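Local atomic coordinates of fucolectin-related protein (Streptococcus pneumoniae, PDB entry 2WMF), a protein that probably hydrolyses glycosidic bonds in blood-group carbohydrate antigens of the host, as a family 98 glycoside hydrolase. Residues Y267-E272 with A490-S495. Numbering follows the deposited sequence.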
loop_
_atom_site.group_PDB
_atom_site.type_symbol
_atom_site.label_atom_id
_atom_site.label_comp_id
_atom_site.label_asym_id
_atom_site.label_seq_id
_atom_site.Cartn_x
_atom_site.Cartn_y
_atom_site.Cartn_z
ATOM N N TYR A 267 9.382 -11.846 -7.954
ATOM C CA TYR A 267 8.213 -11.345 -7.213
ATOM C C TYR A 267 8.238 -11.743 -5.736
ATOM O O TYR A 267 7.415 -11.266 -4.933
ATOM C CB TYR A 267 6.885 -11.707 -7.879
ATOM C CG TYR A 267 6.453 -13.156 -7.948
ATOM C CD1 TYR A 267 6.393 -13.970 -6.813
ATOM C CD2 TYR A 267 5.934 -13.685 -9.157
ATOM C CE1 TYR A 267 5.925 -15.300 -6.902
ATOM C CE2 TYR A 267 5.451 -15.006 -9.242
ATOM C CZ TYR A 267 5.449 -15.816 -8.130
ATOM O OH TYR A 267 4.920 -17.098 -8.223
ATOM N N ALA A 268 9.199 -12.612 -5.371
ATOM C CA ALA A 268 9.424 -13.016 -3.987
ATOM C C ALA A 268 10.685 -12.371 -3.394
ATOM O O ALA A 268 11.204 -12.818 -2.359
ATOM C CB ALA A 268 9.456 -14.591 -3.884
ATOM N N SER A 269 11.121 -11.267 -4.023
ATOM C CA SER A 269 12.360 -10.623 -3.669
ATOM C C SER A 269 12.287 -9.140 -3.239
ATOM O O SER A 269 13.277 -8.570 -2.807
ATOM C CB SER A 269 13.392 -10.813 -4.784
ATOM O OG SER A 269 13.690 -12.198 -4.977
ATOM N N GLU A 270 11.116 -8.515 -3.326
ATOM C CA GLU A 270 10.978 -7.152 -2.771
ATOM C C GLU A 270 11.110 -7.265 -1.235
ATOM O O GLU A 270 10.369 -8.056 -0.618
ATOM C CB GLU A 270 9.630 -6.539 -3.119
ATOM C CG GLU A 270 9.479 -5.152 -2.491
ATOM C CD GLU A 270 8.285 -4.321 -2.907
ATOM O OE1 GLU A 270 7.676 -4.597 -3.946
ATOM O OE2 GLU A 270 8.006 -3.326 -2.141
ATOM N N PRO A 271 12.035 -6.514 -0.622
ATOM C CA PRO A 271 12.203 -6.632 0.837
ATOM C C PRO A 271 10.870 -6.501 1.599
ATOM O O PRO A 271 10.022 -5.651 1.286
ATOM C CB PRO A 271 13.170 -5.509 1.165
ATOM C CG PRO A 271 13.972 -5.378 -0.064
ATOM C CD PRO A 271 13.014 -5.573 -1.198
ATOM N N GLU A 272 10.708 -7.374 2.582
ATOM C CA GLU A 272 9.469 -7.415 3.405
ATOM C C GLU A 272 9.124 -6.057 4.007
ATOM O O GLU A 272 7.985 -5.588 3.923
ATOM C CB GLU A 272 9.589 -8.473 4.511
ATOM C CG GLU A 272 9.605 -9.928 3.980
ATOM C CD GLU A 272 10.933 -10.519 3.598
ATOM O OE1 GLU A 272 11.924 -9.762 3.322
ATOM O OE2 GLU A 272 10.983 -11.791 3.585
ATOM N N ALA A 490 19.232 -18.138 -0.859
ATOM C CA ALA A 490 18.916 -19.564 -1.041
ATOM C C ALA A 490 17.933 -19.791 -2.208
ATOM O O ALA A 490 18.117 -20.680 -3.045
ATOM C CB ALA A 490 18.389 -20.183 0.234
ATOM N N MET A 491 16.892 -18.961 -2.275
ATOM C CA MET A 491 15.890 -19.134 -3.295
ATOM C C MET A 491 16.530 -18.924 -4.686
ATOM O O MET A 491 16.263 -19.681 -5.656
ATOM C CB MET A 491 14.743 -18.130 -3.062
ATOM C CG MET A 491 13.662 -18.177 -4.132
ATOM S SD MET A 491 12.336 -17.004 -3.786
ATOM C CE MET A 491 13.307 -15.472 -3.744
ATOM N N TRP A 492 17.401 -17.915 -4.781
ATOM C CA TRP A 492 18.058 -17.590 -6.056
ATOM C C TRP A 492 19.079 -18.627 -6.467
ATOM O O TRP A 492 19.429 -18.660 -7.644
ATOM C CB TRP A 492 18.652 -16.176 -6.028
ATOM C CG TRP A 492 17.593 -15.131 -6.245
ATOM C CD1 TRP A 492 17.025 -14.300 -5.312
ATOM C CD2 TRP A 492 16.908 -14.882 -7.478
ATOM N NE1 TRP A 492 16.049 -13.527 -5.910
ATOM C CE2 TRP A 492 15.961 -13.871 -7.239
ATOM C CE3 TRP A 492 17.023 -15.409 -8.769
ATOM C CZ2 TRP A 492 15.118 -13.402 -8.225
ATOM C CZ3 TRP A 492 16.187 -14.942 -9.746
ATOM C CH2 TRP A 492 15.264 -13.907 -9.478
ATOM N N ALA A 493 19.545 -19.441 -5.513
ATOM C CA ALA A 493 20.540 -20.505 -5.776
ATOM C C ALA A 493 19.952 -21.797 -6.341
ATOM O O ALA A 493 20.696 -22.658 -6.808
ATOM C CB ALA A 493 21.429 -20.768 -4.499
ATOM N N LEU A 494 18.632 -21.932 -6.332
ATOM C CA LEU A 494 17.987 -23.168 -6.737
ATOM C C LEU A 494 18.156 -23.404 -8.227
ATOM O O LEU A 494 18.093 -22.460 -9.008
ATOM C CB LEU A 494 16.468 -23.093 -6.457
ATOM C CG LEU A 494 15.981 -22.836 -5.036
ATOM C CD1 LEU A 494 14.415 -22.791 -5.032
ATOM C CD2 LEU A 494 16.479 -23.919 -4.124
ATOM N N SER A 495 18.306 -24.667 -8.606
ATOM C CA SER A 495 18.222 -25.073 -10.002
ATOM C C SER A 495 16.770 -25.127 -10.457
ATOM O O SER A 495 15.873 -25.380 -9.648
ATOM C CB SER A 495 18.828 -26.480 -10.147
ATOM O OG SER A 495 20.205 -26.481 -9.868
#
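The hydroxyl of Ser269 is gripped twice: it receives the indole N-H of Trp492 and is hydrogen-bonded to the carbonyl O of Arg265, four residues back in its own loop. NE1 of Trp492 stands 2.9 Å from OG of Ser269, and the N-H...O angle of 147° leaves the bond moderately bent. OG approaches the pyrrole edge of the indole, lifted 18° out of the ring plane, while CB of Ser269 lies in that plane. Serine suits the place because one small hydroxyl can link a buried indole to a backbone carbonyl, and tryptophan suits it because its large ring, which also touches Arg260, Asp263 and Ser266, still carries one N-H to spend at its rim.

Beside this bond lies Met491. With CG anti to the backbone N its chain runs out extended toward the loop, then bends at the thioether (chi3 58°). The methyl CE of Met491 thereby lies 3.5 Å from OG of Ser269, and it also reaches the carbonyl O of Ala268. SD of Met491 rests 3.8 Å from CB of Ala268, whose short side chain lets the long, pliable methionine lie close. Trp514 of helix 506-517 packs on Met491 as well, and Arg265 NH1 bonds to the carbonyl oxygens of Met491 and Leu494, so the loop grips the helix end at several points.

The whole is a buried packing of the short helix 489-493 against the loop between helices 245-249 and 272-283, in the connection from strand 237-243 to strand 289-293 of the (beta/alpha)8 barrel.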